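Local atomic coordinates of SAHS4 (Ramazzottius varieornatus, PDB entry 5Z4G), a protein that probably acts as a secreted, heat-soluble molecular shield during desiccation and binds zinc ions on a fatty-acid-binding-protein-like fold. Residues V104-V109 / I121-K126; G114-T119 / T133-G138; K126-I131 / T146-T151; D139-T144 / R154-I159. All coordinates share one frame; numbering follows the deposited sequence.

Contact 1 (V104-V109 / I121-K126); sequences VDLKYV and INIPSK
Leu106 and Ile121 pack side chain to side chain in a beta hairpin of a fold resembling the fatty-acid-binding proteins. The hairpin joins strands 104-113 and 116-123, which run antiparallel with their segment axes 157° apart. Leu106 swings CG away from its own backbone N (chi1 -180°). This sets the branch point against the CG2 methyl of Ile121, with Leu106 CG 3.5 Å from Ile121 CG2, a tight contact. Both leucine methyls stay near that same CG2. Ile121 turns its other branch, CG1, to Tyr108, and Tyr108 CB lies 4.1 Å away from it. The tyrosine ring leads off toward Thr89 and Phe91 of strand 86-91.

On the other face, Lys107 stretches out fully, and its CE passes Pro124 CG at about a right angle. Lys107 and Asn122 form a hydrogen-bonded pair. Lys107 N reaches Asn122 O at 2.8 Å, and Asn122 N returns the bond to Lys107 O. Near the hairpin's open end, Val104 CG1 touches Ile123 CG2 at 3.7 Å. Val104 also has the amine of Lys126 beside its methyls. There one water bridges the two segments, giving a proton to Asp105 O (2.7 Å) and accepting one from Ser125 N (3.0 Å).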
loop_
_atom_site.group_PDB
_atom_site.type_symbol
_atom_site.label_atom_id
_atom_site.label_comp_id
_atom_site.label_asym_id
_atom_site.label_seq_id
_atom_site.Cartn_x
_atom_site.Cartn_y
_atom_site.Cartn_z
ATOM N N VAL A 104 -11.475 12.246 5.266
ATOM C CA VAL A 104 -12.064 11.083 4.593
ATOM C C VAL A 104 -11.597 9.828 5.336
ATOM O O VAL A 104 -10.397 9.547 5.372
ATOM C CB VAL A 104 -11.642 10.999 3.098
ATOM C CG1 VAL A 104 -12.255 9.777 2.428
ATOM C CG2 VAL A 104 -12.037 12.261 2.334
ATOM N N ASP A 105 -12.541 9.086 5.920
ATOM C CA ASP A 105 -12.243 7.855 6.662
ATOM C C ASP A 105 -12.088 6.657 5.742
ATOM O O ASP A 105 -12.850 6.473 4.788
ATOM C CB ASP A 105 -13.325 7.549 7.704
ATOM C CG ASP A 105 -13.244 8.442 8.940
ATOM O OD1 ASP A 105 -12.370 9.337 9.020
ATOM O OD2 ASP A 105 -14.077 8.238 9.848
ATOM N N LEU A 106 -11.097 5.840 6.067
ATOM C CA LEU A 106 -10.760 4.645 5.330
ATOM C C LEU A 106 -10.717 3.517 6.358
ATOM O O LEU A 106 -10.018 3.625 7.365
ATOM C CB LEU A 106 -9.395 4.857 4.668
ATOM C CG LEU A 106 -8.697 3.821 3.797
ATOM C CD1 LEU A 106 -7.839 4.524 2.754
ATOM C CD2 LEU A 106 -7.869 2.853 4.632
ATOM N N LYS A 107 -11.483 2.459 6.110
ATOM C CA LYS A 107 -11.445 1.254 6.934
ATOM C C LYS A 107 -10.648 0.187 6.196
ATOM O O LYS A 107 -10.784 0.029 4.989
ATOM C CB LYS A 107 -12.856 0.747 7.222
ATOM C CG LYS A 107 -13.697 1.690 8.064
ATOM C CD LYS A 107 -15.071 1.099 8.340
ATOM C CE LYS A 107 -15.987 2.131 8.971
ATOM N NZ LYS A 107 -17.322 1.562 9.301
ATOM N N TYR A 108 -9.800 -0.540 6.910
ATOM C CA TYR A 108 -9.013 -1.586 6.257
ATOM C C TYR A 108 -8.790 -2.817 7.127
ATOM O O TYR A 108 -8.826 -2.729 8.353
ATOM C CB TYR A 108 -7.655 -1.030 5.783
ATOM C CG TYR A 108 -6.682 -0.797 6.912
ATOM C CD1 TYR A 108 -6.688 0.405 7.625
ATOM C CD2 TYR A 108 -5.774 -1.801 7.298
ATOM C CE1 TYR A 108 -5.814 0.612 8.676
ATOM C CE2 TYR A 108 -4.899 -1.607 8.352
ATOM C CZ TYR A 108 -4.921 -0.399 9.032
ATOM O OH TYR A 108 -4.050 -0.205 10.070
ATOM N N VAL A 109 -8.555 -3.956 6.474
ATOM C CA VAL A 109 -8.150 -5.194 7.145
ATOM C C VAL A 109 -7.022 -5.826 6.340
ATOM O O VAL A 109 -7.138 -5.975 5.119
ATOM C CB VAL A 109 -9.306 -6.222 7.266
ATOM C CG1 VAL A 109 -8.839 -7.444 8.049
ATOM C CG2 VAL A 109 -10.526 -5.615 7.939
ATOM N N ILE A 121 -9.695 -2.528 1.616
ATOM C CA ILE A 121 -9.995 -1.157 2.003
ATOM C C ILE A 121 -11.442 -0.806 1.637
ATOM O O ILE A 121 -11.909 -1.138 0.552
ATOM C CB ILE A 121 -9.028 -0.179 1.295
ATOM C CG1 ILE A 121 -7.586 -0.451 1.738
ATOM C CG2 ILE A 121 -9.423 1.273 1.547
ATOM C CD1 ILE A 121 -6.529 0.160 0.846
ATOM N N ASN A 122 -12.130 -0.128 2.550
ATOM C CA ASN A 122 -13.444 0.449 2.275
ATOM C C ASN A 122 -13.453 1.925 2.652
ATOM O O ASN A 122 -12.983 2.301 3.727
ATOM C CB ASN A 122 -14.544 -0.319 3.027
ATOM C CG ASN A 122 -15.952 0.019 2.539
ATOM O OD1 ASN A 122 -16.168 0.388 1.378
ATOM N ND2 ASN A 122 -16.923 -0.121 3.430
ATOM N N ILE A 123 -13.965 2.749 1.735
ATOM C CA ILE A 123 -14.218 4.168 1.982
ATOM C C ILE A 123 -15.744 4.341 1.951
ATOM O O ILE A 123 -16.342 4.498 0.870
ATOM C CB ILE A 123 -13.506 5.106 0.971
ATOM C CG1 ILE A 123 -11.989 4.838 0.935
ATOM C CG2 ILE A 123 -13.798 6.566 1.313
ATOM C CD1 ILE A 123 -11.251 5.491 -0.221
ATOM N N PRO A 124 -16.386 4.271 3.134
ATOM C CA PRO A 124 -17.852 4.326 3.208
ATOM C C PRO A 124 -18.444 5.593 2.591
ATOM O O PRO A 124 -19.472 5.507 1.911
ATOM C CB PRO A 124 -18.129 4.256 4.712
ATOM C CG PRO A 124 -16.968 3.512 5.259
ATOM C CD PRO A 124 -15.793 4.008 4.461
ATOM N N SER A 125 -17.780 6.736 2.786
ATOM C CA SER A 125 -18.278 8.031 2.281
ATOM C C SER A 125 -18.361 8.107 0.751
ATOM O O SER A 125 -19.179 8.857 0.213
ATOM C CB SER A 125 -17.455 9.198 2.835
ATOM O OG SER A 125 -16.088 9.086 2.481
ATOM N N LYS A 126 -17.524 7.315 0.075
ATOM C CA LYS A 126 -17.495 7.229 -1.390
ATOM C C LYS A 126 -18.153 5.955 -1.935
ATOM O O LYS A 126 -18.249 5.779 -3.156
ATOM C CB LYS A 126 -16.050 7.315 -1.894
ATOM C CG LYS A 126 -15.427 8.697 -1.779
ATOM C CD LYS A 126 -14.034 8.715 -2.394
ATOM C CE LYS A 126 -13.483 10.131 -2.487
ATOM N NZ LYS A 126 -13.113 10.699 -1.160
HETATM O O HOH W 1 -15.394 7.358 4.481
#

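Contact 2 (G114-T119 / T133-G138); sequences GEQLIT and TYTATG
Gln116 reaches across to the neighbouring strand and meets Thr135. In the modelled conformer, Gln116 NE2 gives a nearly straight (178°) bond to Thr135 OG1 at 3.0 Å. The hydroxyl oxygen lies in the plane of the amide. The glutamine chain is extended, its CG trans to N (chi1 -176°), and this sets the amide between Thr133 and Thr135, its NE2 3.7 Å from Thr133 CB.

Leu117 and Tyr134 form the hydrogen-bonded backbone pair. Tyr134 N gives a 2.8 Å bond to Leu117 O, and Leu117 N gives a longer one to Tyr134 O. Leu117 O also has the edge of the Tyr134 ring near it. The two side chains lie side by side and point the same way, with Leu117 CD2 3.9 Å from Tyr134 CD1. The tyrosine hydroxyl is satisfied elsewhere, by Gln143 NE2, and its ring meets Tyr65 edge-to-face. Thr119 OG1 bonds a bound tetraethylene glycol, probably from the crystallisation liquor.

Where the strands part, water takes over. One water accepts from Ala136 N at 2.8 Å and lies 2.8 Å from Glu115 O. Another lies between Glu115 OE1 and Ala136 O. Water thus stands between Glu115 O and Ala136 N, which do not bond directly.

The arrangement is that of an antiparallel beta hairpin, strands 116-123 and 128-137, in the up-and-down sheet of a fold like that of the fatty-acid-binding proteins.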
loop_
_atom_site.group_PDB
_atom_site.type_symbol
_atom_site.label_atom_id
_atom_site.label_comp_id
_atom_site.label_asym_id
_atom_site.label_seq_id
_atom_site.Cartn_x
_atom_site.Cartn_y
_atom_site.Cartn_z
ATOM N N GLY A 114 -0.351 -17.051 1.952
ATOM C CA GLY A 114 1.044 -17.474 1.869
ATOM C C GLY A 114 1.970 -16.293 2.089
ATOM O O GLY A 114 1.886 -15.601 3.107
ATOM N N GLU A 115 2.811 -16.036 1.093
ATOM C CA GLU A 115 3.789 -14.947 1.161
ATOM C C GLU A 115 3.256 -13.566 0.768
ATOM O O GLU A 115 3.992 -12.575 0.844
ATOM C CB GLU A 115 5.008 -15.297 0.311
ATOM C CG GLU A 115 5.786 -16.463 0.881
ATOM C CD GLU A 115 7.142 -16.669 0.241
ATOM O OE1 GLU A 115 7.455 -16.036 -0.792
ATOM O OE2 GLU A 115 7.898 -17.484 0.784
ATOM N N GLN A 116 1.988 -13.509 0.368
ATOM C CA GLN A 116 1.369 -12.282 -0.127
ATOM C C GLN A 116 0.581 -11.569 0.971
ATOM O O GLN A 116 -0.252 -12.189 1.648
ATOM C CB GLN A 116 0.454 -12.624 -1.305
ATOM C CG GLN A 116 -0.191 -11.438 -1.999
ATOM C CD GLN A 116 -1.151 -11.885 -3.083
ATOM O OE1 GLN A 116 -2.236 -12.404 -2.797
ATOM N NE2 GLN A 116 -0.751 -11.707 -4.339
ATOM N N LEU A 117 0.844 -10.271 1.127
ATOM C CA LEU A 117 0.080 -9.416 2.032
ATOM C C LEU A 117 -1.105 -8.861 1.248
ATOM O O LEU A 117 -0.929 -8.361 0.133
ATOM C CB LEU A 117 0.960 -8.267 2.553
ATOM C CG LEU A 117 0.264 -7.235 3.444
ATOM C CD1 LEU A 117 -0.187 -7.834 4.768
ATOM C CD2 LEU A 117 1.186 -6.050 3.696
ATOM N N ILE A 118 -2.301 -8.936 1.832
ATOM C CA ILE A 118 -3.518 -8.433 1.204
ATOM C C ILE A 118 -4.129 -7.369 2.112
ATOM O O ILE A 118 -4.297 -7.600 3.310
ATOM C CB ILE A 118 -4.548 -9.570 0.982
ATOM C CG1 ILE A 118 -3.976 -10.703 0.110
ATOM C CG2 ILE A 118 -5.846 -9.019 0.382
ATOM C CD1 ILE A 118 -4.794 -11.961 0.137
ATOM N N THR A 119 -4.463 -6.209 1.545
ATOM C CA THR A 119 -5.111 -5.150 2.295
ATOM C C THR A 119 -6.440 -4.864 1.620
ATOM O O THR A 119 -6.481 -4.492 0.443
ATOM C CB THR A 119 -4.235 -3.876 2.374
ATOM O OG1 THR A 119 -2.960 -4.229 2.915
ATOM C CG2 THR A 119 -4.897 -2.811 3.258
ATOM N N THR A 133 -2.683 -5.904 -3.115
ATOM C CA THR A 133 -1.847 -7.058 -2.789
ATOM C C THR A 133 -0.371 -6.674 -2.907
ATOM O O THR A 133 0.005 -5.878 -3.792
ATOM C CB THR A 133 -2.114 -8.282 -3.685
ATOM O OG1 THR A 133 -1.746 -7.977 -5.026
ATOM C CG2 THR A 133 -3.583 -8.706 -3.659
ATOM N N TYR A 134 0.455 -7.251 -2.037
ATOM C CA TYR A 134 1.892 -7.008 -2.027
ATOM C C TYR A 134 2.562 -8.347 -2.239
ATOM O O TYR A 134 2.452 -9.238 -1.395
ATOM C CB TYR A 134 2.327 -6.372 -0.690
ATOM C CG TYR A 134 1.694 -5.022 -0.466
ATOM C CD1 TYR A 134 0.402 -4.904 0.082
ATOM C CD2 TYR A 134 2.366 -3.847 -0.840
ATOM C CE1 TYR A 134 -0.189 -3.656 0.262
ATOM C CE2 TYR A 134 1.783 -2.597 -0.658
ATOM C CZ TYR A 134 0.511 -2.507 -0.116
ATOM O OH TYR A 134 -0.054 -1.270 0.047
ATOM N N THR A 135 3.233 -8.482 -3.384
ATOM C CA THR A 135 3.912 -9.709 -3.781
ATOM C C THR A 135 5.372 -9.380 -3.992
ATOM O O THR A 135 5.707 -8.574 -4.862
ATOM C CB THR A 135 3.314 -10.283 -5.080
ATOM O OG1 THR A 135 1.898 -10.361 -4.934
ATOM C CG2 THR A 135 3.869 -11.681 -5.371
ATOM N N ALA A 136 6.236 -10.000 -3.193
ATOM C CA ALA A 136 7.667 -9.692 -3.223
ATOM C C ALA A 136 8.488 -10.957 -3.354
ATOM O O ALA A 136 8.119 -11.987 -2.808
ATOM C CB ALA A 136 8.086 -8.913 -1.979
ATOM N N THR A 137 9.578 -10.878 -4.111
ATOM C CA THR A 137 10.616 -11.907 -4.103
ATOM C C THR A 137 11.925 -11.146 -4.137
ATOM O O THR A 137 12.146 -10.326 -5.044
ATOM C CB THR A 137 10.541 -12.865 -5.315
ATOM O OG1 THR A 137 9.287 -13.554 -5.314
ATOM C CG2 THR A 137 11.666 -13.895 -5.240
ATOM N N GLY A 138 12.784 -11.415 -3.153
ATOM C CA GLY A 138 14.082 -10.760 -3.061
ATOM C C GLY A 138 13.934 -9.253 -3.033
ATOM O O GLY A 138 13.163 -8.706 -2.229
HETATM O O HOH W 2 6.409 -14.204 -2.756
HETATM O O HOH W 3 4.952 -12.087 -1.778
#

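Contact 3 (K126-I131 / T146-T151); sequences KNQETI and TSNGVT
This contact belongs to the beta hairpin of strands 128-137 and 140-147, at the end where a type I' turn from Ser147 to Val150 leads into the next strand. The hydroxyl of Ser147 links the two segments. It accepts a proton from Gln128 NE2 at 3.0 Å, with the bond nearly straight at 170° and the oxygen close to the amide plane. It passes its own proton to Glu129 O, also at 3.0 Å, from well above the carbonyl plane. Ser147 OG points away from its backbone N (chi1 -172°), which brings it between these two partners. Gln128 is extended, and its amide lies beside that of Asn148, the two planes 23° apart. Gln128 NE2 has a second acceptor in Ala45 O, and Asn148 ND2 bonds Ala44 O. Without the Gln128 amide, as with an alanine here, Ala45 O and the Ser147 hydroxyl would probably each lose a donor, and Asn148 would have less to pack against.

Ile131 and Thr146 form the regular hydrogen-bonded pair, with Thr146 N 2.9 Å from Ile131 O. Thr146 OG1 and Thr151 OG1 share a hydrogen bond of 2.7 Å across the turn. Toward the open end, a water gives protons to both Asn127 O and Asn148 OD1. A second water accepts from Glu129 N and donates to Asn148 OD1.

Asn127 and Gln128 both face Ile123, as a G1 beta bulge. Helix 38-44 covers this end of the hairpin: Phe41 touches Ser147, and Ala40 and Ala44 touch Val150.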
loop_
_atom_site.group_PDB
_atom_site.type_symbol
_atom_site.label_atom_id
_atom_site.label_comp_id
_atom_site.label_asym_id
_atom_site.label_seq_id
_atom_site.Cartn_x
_atom_site.Cartn_y
_atom_site.Cartn_z
ATOM N N LYS A 126 -17.524 7.315 0.075
ATOM C CA LYS A 126 -17.495 7.229 -1.390
ATOM C C LYS A 126 -18.153 5.955 -1.935
ATOM O O LYS A 126 -18.249 5.779 -3.156
ATOM C CB LYS A 126 -16.050 7.315 -1.894
ATOM C CG LYS A 126 -15.427 8.697 -1.779
ATOM C CD LYS A 126 -14.034 8.715 -2.394
ATOM C CE LYS A 126 -13.483 10.131 -2.487
ATOM N NZ LYS A 126 -13.113 10.699 -1.160
ATOM N N ASN A 127 -18.598 5.075 -1.030
ATOM C CA ASN A 127 -19.133 3.747 -1.371
ATOM C C ASN A 127 -18.165 2.971 -2.285
ATOM O O ASN A 127 -18.567 2.369 -3.287
ATOM C CB ASN A 127 -20.549 3.848 -1.973
ATOM C CG ASN A 127 -21.248 2.502 -2.062
ATOM O OD1 ASN A 127 -21.081 1.640 -1.197
ATOM N ND2 ASN A 127 -22.040 2.316 -3.116
ATOM N N GLN A 128 -16.882 3.004 -1.919
ATOM C CA GLN A 128 -15.817 2.491 -2.774
ATOM C C GLN A 128 -14.859 1.567 -2.030
ATOM O O GLN A 128 -14.312 1.934 -0.988
ATOM C CB GLN A 128 -15.058 3.662 -3.408
ATOM C CG GLN A 128 -14.056 3.276 -4.487
ATOM C CD GLN A 128 -13.327 4.468 -5.082
ATOM O OE1 GLN A 128 -13.687 5.633 -4.852
ATOM N NE2 GLN A 128 -12.297 4.182 -5.863
ATOM N N GLU A 129 -14.673 0.364 -2.559
ATOM C CA GLU A 129 -13.718 -0.576 -1.984
ATOM C C GLU A 129 -12.531 -0.806 -2.908
ATOM O O GLU A 129 -12.655 -0.732 -4.137
ATOM C CB GLU A 129 -14.391 -1.897 -1.577
ATOM C CG GLU A 129 -14.937 -2.728 -2.728
ATOM C CD GLU A 129 -15.476 -4.087 -2.305
ATOM O OE1 GLU A 129 -16.350 -4.609 -3.023
ATOM O OE2 GLU A 129 -15.035 -4.643 -1.273
ATOM N N THR A 130 -11.383 -1.062 -2.290
ATOM C CA THR A 130 -10.124 -1.311 -2.987
ATOM C C THR A 130 -9.504 -2.541 -2.346
ATOM O O THR A 130 -9.585 -2.718 -1.123
ATOM C CB THR A 130 -9.160 -0.096 -2.886
ATOM O OG1 THR A 130 -9.803 1.059 -3.428
ATOM C CG2 THR A 130 -7.845 -0.319 -3.655
ATOM N N ILE A 131 -8.921 -3.410 -3.169
ATOM C CA ILE A 131 -8.055 -4.478 -2.658
ATOM C C ILE A 131 -6.650 -4.260 -3.188
ATOM O O ILE A 131 -6.454 -4.009 -4.380
ATOM C CB ILE A 131 -8.594 -5.902 -2.950
ATOM C CG1 ILE A 131 -9.949 -6.097 -2.241
ATOM C CG2 ILE A 131 -7.591 -6.964 -2.480
ATOM C CD1 ILE A 131 -10.667 -7.395 -2.541
ATOM N N THR A 146 -6.858 -2.899 -7.014
ATOM C CA THR A 146 -8.079 -2.975 -7.813
ATOM C C THR A 146 -9.182 -2.204 -7.120
ATOM O O THR A 146 -9.415 -2.402 -5.927
ATOM C CB THR A 146 -8.505 -4.439 -8.036
ATOM O OG1 THR A 146 -7.413 -5.160 -8.623
ATOM C CG2 THR A 146 -9.750 -4.540 -8.957
ATOM N N SER A 147 -9.860 -1.342 -7.875
ATOM C CA SER A 147 -11.004 -0.603 -7.359
ATOM C C SER A 147 -11.962 -0.305 -8.493
ATOM O O SER A 147 -11.526 0.085 -9.582
ATOM C CB SER A 147 -10.554 0.698 -6.689
ATOM O OG SER A 147 -11.647 1.308 -6.031
ATOM N N ASN A 148 -13.259 -0.499 -8.240
ATOM C CA ASN A 148 -14.309 -0.258 -9.252
ATOM C C ASN A 148 -14.010 -1.008 -10.551
ATOM O O ASN A 148 -14.258 -0.502 -11.663
ATOM C CB ASN A 148 -14.488 1.248 -9.524
ATOM C CG ASN A 148 -15.133 1.996 -8.366
ATOM O OD1 ASN A 148 -15.694 1.401 -7.444
ATOM N ND2 ASN A 148 -15.059 3.320 -8.420
ATOM N N GLY A 149 -13.459 -2.211 -10.394
ATOM C CA GLY A 149 -13.185 -3.100 -11.515
ATOM C C GLY A 149 -11.900 -2.901 -12.295
ATOM O O GLY A 149 -11.630 -3.669 -13.218
ATOM N N VAL A 150 -11.106 -1.884 -11.948
ATOM C CA VAL A 150 -9.851 -1.621 -12.677
ATOM C C VAL A 150 -8.644 -1.866 -11.793
ATOM O O VAL A 150 -8.636 -1.482 -10.622
ATOM C CB VAL A 150 -9.832 -0.223 -13.341
ATOM C CG1 VAL A 150 -8.496 0.072 -14.013
ATOM C CG2 VAL A 150 -10.921 -0.152 -14.405
ATOM N N THR A 151 -7.646 -2.523 -12.379
ATOM C CA THR A 151 -6.427 -2.904 -11.691
ATOM C C THR A 151 -5.236 -2.096 -12.187
ATOM O O THR A 151 -5.001 -1.985 -13.393
ATOM C CB THR A 151 -6.160 -4.412 -11.874
ATOM O OG1 THR A 151 -7.253 -5.144 -11.325
ATOM C CG2 THR A 151 -4.895 -4.841 -11.164
HETATM O O HOH W 4 -18.177 1.816 -6.072
HETATM O O HOH W 5 -15.506 -0.265 -5.139
HETATM O O HOH W 6 -5.416 -5.993 -6.385
#

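Contact 4 (D139-T144 / R154-I159); sequences DDLEQT and RWYKKI
Tyr156 OH is held by two side chains. It gives its proton to Gln143 OE1 at 2.7 Å and receives one from Arg154 NH1 at 3.2 Å. Gln143 OE1 lies at the edge of the tyrosine ring, in its plane. The hydroxyl in turn sits above the carbonyl plane of the amide, and the amide and ring planes are 69° apart. The extended chain of Gln143, with CG opposite its backbone N (chi1 178°), carries the amide out to the hydroxyl. Arg154 NH1 also bonds Thr61 OG1. A phenylalanine in place of Tyr156 is likely to leave Gln143 OE1 without its donor and Arg154 NH1 with one acceptor fewer.

Leu141 lies beside the same ring and points the same way, with its CD2 3.7 Å from Tyr156 CD1. On the other face, Glu142 runs alongside Trp155, and in the modelled conformer of the tryptophan Glu142 CG comes to 3.5 Å from Trp155 NE1. Lys157, also in its modelled conformer, bends back on itself to form a salt bridge, its NZ 2.9 Å from Asp140 OD1 on the syn side. A water gives protons to that same oxygen and to Tyr156 O. Backbone bonds pair Leu141 with Tyr156 and Gln143 with Arg154. The bond from Gln143 N to Arg154 O is 2.7 Å.

This hairpin of strands 140-147 and 150-159 thus has two chemistries. On one face the Gln143-Tyr156-Arg154 bonds probably limit how the tyrosine ring and the amide can turn; on the other, Asp140 and Lys157 can pair their charges at the exposed surface.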
loop_
_atom_site.group_PDB
_atom_site.type_symbol
_atom_site.label_atom_id
_atom_site.label_comp_id
_atom_site.label_asym_id
_atom_site.label_seq_id
_atom_site.Cartn_x
_atom_site.Cartn_y
_atom_site.Cartn_z
ATOM N N ASP A 139 14.629 -8.588 -3.954
ATOM C CA ASP A 139 14.719 -7.128 -3.964
ATOM C C ASP A 139 13.545 -6.424 -4.658
ATOM O O ASP A 139 13.552 -5.199 -4.768
ATOM C CB ASP A 139 16.036 -6.667 -4.615
ATOM C CG ASP A 139 17.281 -7.138 -3.874
ATOM O OD1 ASP A 139 17.209 -7.485 -2.678
ATOM O OD2 ASP A 139 18.358 -7.135 -4.507
ATOM N N ASP A 140 12.558 -7.184 -5.140
ATOM C CA ASP A 140 11.459 -6.615 -5.935
ATOM C C ASP A 140 10.092 -6.833 -5.310
ATOM O O ASP A 140 9.782 -7.932 -4.840
ATOM C CB ASP A 140 11.480 -7.223 -7.332
ATOM C CG ASP A 140 12.799 -6.989 -8.032
ATOM O OD1 ASP A 140 13.157 -5.810 -8.234
ATOM O OD2 ASP A 140 13.490 -7.977 -8.351
ATOM N N LEU A 141 9.284 -5.775 -5.300
ATOM C CA LEU A 141 7.909 -5.857 -4.812
ATOM C C LEU A 141 6.941 -5.343 -5.866
ATOM O O LEU A 141 7.155 -4.275 -6.458
ATOM C CB LEU A 141 7.743 -5.080 -3.497
ATOM C CG LEU A 141 6.370 -5.173 -2.795
ATOM C CD1 LEU A 141 6.556 -5.193 -1.283
ATOM C CD2 LEU A 141 5.442 -4.051 -3.228
ATOM N N GLU A 142 5.876 -6.115 -6.099
ATOM C CA GLU A 142 4.765 -5.691 -6.949
ATOM C C GLU A 142 3.560 -5.389 -6.062
ATOM O O GLU A 142 3.137 -6.237 -5.277
ATOM C CB GLU A 142 4.409 -6.775 -7.991
ATOM C CG GLU A 142 3.443 -6.315 -9.093
ATOM C CD GLU A 142 3.126 -7.380 -10.147
ATOM O OE1 GLU A 142 2.079 -7.259 -10.822
ATOM O OE2 GLU A 142 3.903 -8.343 -10.321
ATOM N N GLN A 143 3.027 -4.181 -6.191
ATOM C CA GLN A 143 1.822 -3.749 -5.483
ATOM C C GLN A 143 0.691 -3.663 -6.506
ATOM O O GLN A 143 0.730 -2.842 -7.415
ATOM C CB GLN A 143 2.073 -2.395 -4.811
ATOM C CG GLN A 143 0.877 -1.792 -4.079
ATOM C CD GLN A 143 1.084 -0.326 -3.716
ATOM O OE1 GLN A 143 1.677 0.439 -4.481
ATOM N NE2 GLN A 143 0.570 0.081 -2.563
ATOM N N THR A 144 -0.291 -4.538 -6.372
ATOM C CA THR A 144 -1.410 -4.585 -7.299
ATOM C C THR A 144 -2.603 -3.993 -6.565
ATOM O O THR A 144 -2.835 -4.316 -5.408
ATOM C CB THR A 144 -1.660 -6.049 -7.748
ATOM O OG1 THR A 144 -0.460 -6.585 -8.317
ATOM C CG2 THR A 144 -2.759 -6.162 -8.784
ATOM N N ARG A 154 2.001 -1.305 -9.350
ATOM C CA ARG A 154 3.190 -0.498 -9.106
ATOM C C ARG A 154 4.330 -1.357 -8.596
ATOM O O ARG A 154 4.124 -2.270 -7.783
ATOM C CB ARG A 154 2.879 0.581 -8.088
ATOM C CG ARG A 154 3.840 1.735 -8.141
ATOM C CD ARG A 154 3.457 2.737 -7.099
ATOM N NE ARG A 154 4.086 4.016 -7.377
ATOM C CZ ARG A 154 4.235 4.977 -6.477
ATOM N NH1 ARG A 154 3.832 4.782 -5.226
ATOM N NH2 ARG A 154 4.814 6.116 -6.825
ATOM N N TRP A 155 5.539 -1.055 -9.067
ATOM C CA TRP A 155 6.734 -1.787 -8.656
ATOM C C TRP A 155 7.646 -0.961 -7.765
ATOM O O TRP A 155 7.767 0.256 -7.931
ATOM C CB TRP A 155 7.507 -2.306 -9.872
ATOM C CG TRP A 155 6.777 -3.408 -10.586
ATOM C CD1 TRP A 155 6.938 -4.752 -10.400
ATOM C CD2 TRP A 155 5.756 -3.259 -11.581
ATOM N NE1 TRP A 155 6.085 -5.452 -11.224
ATOM C CE2 TRP A 155 5.350 -4.562 -11.960
ATOM C CE3 TRP A 155 5.150 -2.151 -12.197
ATOM C CZ2 TRP A 155 4.362 -4.791 -12.928
ATOM C CZ3 TRP A 155 4.163 -2.380 -13.165
ATOM C CH2 TRP A 155 3.782 -3.693 -13.516
ATOM N N TYR A 156 8.273 -1.655 -6.818
ATOM C CA TYR A 156 9.198 -1.056 -5.853
ATOM C C TYR A 156 10.474 -1.877 -5.799
ATOM O O TYR A 156 10.444 -3.086 -6.052
ATOM C CB TYR A 156 8.597 -1.056 -4.439
ATOM C CG TYR A 156 7.332 -0.245 -4.255
ATOM C CD1 TYR A 156 6.095 -0.708 -4.734
ATOM C CD2 TYR A 156 7.357 0.969 -3.564
ATOM C CE1 TYR A 156 4.947 0.036 -4.574
ATOM C CE2 TYR A 156 6.207 1.730 -3.400
ATOM C CZ TYR A 156 4.997 1.244 -3.893
ATOM O OH TYR A 156 3.814 1.947 -3.743
ATOM N N LYS A 157 11.576 -1.214 -5.446
ATOM C CA LYS A 157 12.869 -1.853 -5.202
ATOM C C LYS A 157 13.179 -1.779 -3.726
ATOM O O LYS A 157 12.919 -0.753 -3.087
ATOM C CB LYS A 157 13.985 -1.138 -5.984
ATOM C CG LYS A 157 13.964 -1.336 -7.494
ATOM C CD LYS A 157 14.201 -2.776 -7.944
ATOM C CE LYS A 157 15.646 -3.236 -7.826
ATOM N NZ LYS A 157 15.821 -4.587 -8.434
ATOM N N LYS A 158 13.747 -2.857 -3.185
ATOM C CA LYS A 158 14.133 -2.881 -1.767
ATOM C C LYS A 158 15.288 -1.926 -1.528
ATOM O O LYS A 158 16.230 -1.844 -2.330
ATOM C CB LYS A 158 14.513 -4.283 -1.315
ATOM C CG LYS A 158 14.650 -4.424 0.196
ATOM C CD LYS A 158 15.031 -5.836 0.593
ATOM C CE LYS A 158 13.825 -6.754 0.601
ATOM N NZ LYS A 158 14.192 -8.070 1.197
ATOM N N ILE A 159 15.184 -1.184 -0.434
ATOM C CA ILE A 159 16.229 -0.225 -0.044
ATOM C C ILE A 159 16.612 -0.422 1.423
ATOM O O ILE A 159 15.804 -0.912 2.210
ATOM C CB ILE A 159 15.809 1.247 -0.311
ATOM C CG1 ILE A 159 14.486 1.588 0.401
ATOM C CG2 ILE A 159 15.746 1.514 -1.817
ATOM C CD1 ILE A 159 14.134 3.062 0.462
HETATM O O HOH W 7 11.206 -3.836 -8.618
#

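The four contacts lie on one antiparallel sheet, across the consecutive strands 104-113, 116-123, 128-137, 140-147 and 150-159. Each joins a neighbouring pair. Their order across the sheet follows the chain, but neighbouring contacts interleave. Contacts 1 and 2 share strand 116-123, contacts 2 and 3 share strand 128-137, and contacts 3 and 4 share strands 140-147 and 150-159. Contacts 1 and 3 have centres about 11 Å apart and share Lys126. Contacts 2 and 4, centres about 10 Å apart, join through probable backbone bonds such as Thr135 O to Glu142 N. Contacts 1 and 4, centres about 24 Å apart, lie on opposite sides of the chain's centre. Hairpin after hairpin thus builds half the sheet.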